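Long-range contact in uncharacterized ParM protein (Staphylococcus aureus, PDB 3JS6), which probably drives plasmid DNA segregation by assembling into dynamic actin-like filaments: residues Ile116-Pro121 / Arg328-Leu333. Sequence-based numbering, arbitrary orientation.
Sequences IATGMP and RGYEKL
The phenol ring of Y330 lies flat on the backbone of the strand, one face packed against main-chain atoms of T118 and G119. T118 C sits over the ring centre, 3.7 Å above its plane, and G119 N meets the same face nearer the rim, 3.4 Å from Y330 CE1. G119 has no side chain, and the phenol end lies directly against its backbone, Y330 OH 3.4 Å from G119 CA. Because chi1 of -57° sets CG anti to its own carbonyl carbon, the ring runs along the strand while A117 meets the base of the residue. There the A117 methyl faces the helix, A117 CB 3.7 Å from Y330 CB and a tight 3.0 Å from Y330 O; the axes of strand 116-120 and helix 328-333 come within 7.0 Å, their N-to-C directions 131° apart. No hydrogen bond crosses. T118 turns its side chain to the other side of the sheet, onto F133 and L137 of helix 128-137, with OG1 hydrogen-bonded to L9 O. Strand 111-120, between 4-11 and 148-161 in the actin-like N-terminal domain, is thus sandwiched by helix 128-137 and the C-terminal helix 325-342, and Y330 also touches V160 of strand 148-161 and Q162 of helix 162-169.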
loop_
_atom_site.group_PDB
_atom_site.type_symbol
_atom_site.label_atom_id
_atom_site.label_comp_id
_atom_site.label_asym_id
_atom_site.label_seq_id
_atom_site.Cartn_x
_atom_site.Cartn_y
_atom_site.Cartn_z
ATOM N N ILE A 116 7.753 13.298 -3.543
ATOM C CA ILE A 116 7.130 11.976 -3.477
ATOM C C ILE A 116 7.593 11.203 -2.242
ATOM O O ILE A 116 8.798 11.040 -2.006
ATOM C CB ILE A 116 7.481 11.126 -4.737
ATOM C CG1 ILE A 116 6.960 11.814 -5.997
ATOM C CG2 ILE A 116 6.919 9.710 -4.592
ATOM C CD1 ILE A 116 7.343 11.063 -7.299
ATOM N N ALA A 117 6.630 10.763 -1.441
ATOM C CA ALA A 117 6.902 9.967 -0.256
ATOM C C ALA A 117 6.369 8.557 -0.534
ATOM O O ALA A 117 5.214 8.391 -0.893
ATOM C CB ALA A 117 6.188 10.553 0.945
ATOM N N THR A 118 7.218 7.549 -0.392
ATOM C CA THR A 118 6.767 6.196 -0.617
ATOM C C THR A 118 7.542 5.243 0.293
ATOM O O THR A 118 8.345 5.675 1.131
ATOM C CB THR A 118 6.949 5.793 -2.077
ATOM O OG1 THR A 118 6.302 4.528 -2.294
ATOM C CG2 THR A 118 8.458 5.701 -2.435
ATOM N N GLY A 119 7.285 3.956 0.133
ATOM C CA GLY A 119 7.968 2.962 0.932
ATOM C C GLY A 119 8.370 1.750 0.104
ATOM O O GLY A 119 7.999 1.629 -1.072
HETATM N N MSE A 120 9.143 0.855 0.710
HETATM C CA MSE A 120 9.564 -0.369 0.040
HETATM C C MSE A 120 9.815 -1.422 1.102
HETATM O O MSE A 120 9.906 -1.091 2.296
HETATM C CB MSE A 120 10.819 -0.129 -0.825
HETATM C CG MSE A 120 11.960 0.607 -0.173
HETATM SE SE MSE A 120 13.483 0.850 -1.397
HETATM C CE MSE A 120 13.055 2.487 -2.265
ATOM N N PRO A 121 9.880 -2.713 0.703
ATOM C CA PRO A 121 10.116 -3.800 1.666
ATOM C C PRO A 121 11.307 -3.473 2.555
ATOM O O PRO A 121 12.311 -2.957 2.084
ATOM C CB PRO A 121 10.381 -5.006 0.769
ATOM C CG PRO A 121 9.487 -4.719 -0.417
ATOM C CD PRO A 121 9.753 -3.248 -0.668
ATOM N N ARG A 328 -0.919 7.452 4.418
ATOM C CA ARG A 328 -1.104 8.563 5.347
ATOM C C ARG A 328 0.190 8.765 6.111
ATOM O O ARG A 328 0.518 9.886 6.466
ATOM C CB ARG A 328 -2.249 8.309 6.355
ATOM C CG ARG A 328 -3.684 8.282 5.731
ATOM C CD ARG A 328 -4.783 8.247 6.804
ATOM N NE ARG A 328 -4.741 7.053 7.642
ATOM C CZ ARG A 328 -5.397 5.914 7.441
ATOM N NH1 ARG A 328 -6.205 5.749 6.407
ATOM N NH2 ARG A 328 -5.215 4.917 8.287
ATOM N N GLY A 329 0.928 7.684 6.369
ATOM C CA GLY A 329 2.185 7.827 7.086
ATOM C C GLY A 329 3.247 8.461 6.201
ATOM O O GLY A 329 3.980 9.356 6.641
ATOM N N TYR A 330 3.347 7.999 4.958
ATOM C CA TYR A 330 4.335 8.544 4.021
ATOM C C TYR A 330 4.033 10.021 3.767
ATOM O O TYR A 330 4.950 10.832 3.629
ATOM C CB TYR A 330 4.298 7.823 2.660
ATOM C CG TYR A 330 4.515 6.322 2.697
ATOM C CD1 TYR A 330 4.021 5.516 1.666
ATOM C CD2 TYR A 330 5.228 5.714 3.737
ATOM C CE1 TYR A 330 4.224 4.135 1.649
ATOM C CE2 TYR A 330 5.440 4.323 3.737
ATOM C CZ TYR A 330 4.935 3.547 2.686
ATOM O OH TYR A 330 5.142 2.183 2.651
ATOM N N GLU A 331 2.750 10.371 3.704
ATOM C CA GLU A 331 2.373 11.768 3.446
ATOM C C GLU A 331 2.951 12.722 4.495
ATOM O O GLU A 331 3.404 13.819 4.158
ATOM C CB GLU A 331 0.863 11.906 3.394
ATOM C CG GLU A 331 0.381 13.322 3.185
ATOM C CD GLU A 331 -1.125 13.385 2.990
ATOM O OE1 GLU A 331 -1.859 12.885 3.870
ATOM O OE2 GLU A 331 -1.572 13.934 1.956
ATOM N N LYS A 332 2.950 12.306 5.757
ATOM C CA LYS A 332 3.515 13.146 6.817
ATOM C C LYS A 332 5.013 13.418 6.576
ATOM O O LYS A 332 5.485 14.538 6.766
ATOM C CB LYS A 332 3.276 12.496 8.182
ATOM C CG LYS A 332 1.786 12.451 8.538
ATOM C CD LYS A 332 1.518 11.554 9.740
ATOM C CE LYS A 332 0.033 11.486 10.047
ATOM N NZ LYS A 332 -0.210 10.687 11.291
ATOM N N LEU A 333 5.754 12.404 6.154
ATOM C CA LEU A 333 7.178 12.572 5.868
ATOM C C LEU A 333 7.327 13.457 4.627
ATOM O O LEU A 333 8.289 14.225 4.501
ATOM C CB LEU A 333 7.841 11.203 5.603
ATOM C CG LEU A 333 7.927 10.227 6.791
ATOM C CD1 LEU A 333 8.579 8.926 6.345
ATOM C CD2 LEU A 333 8.760 10.867 7.920
#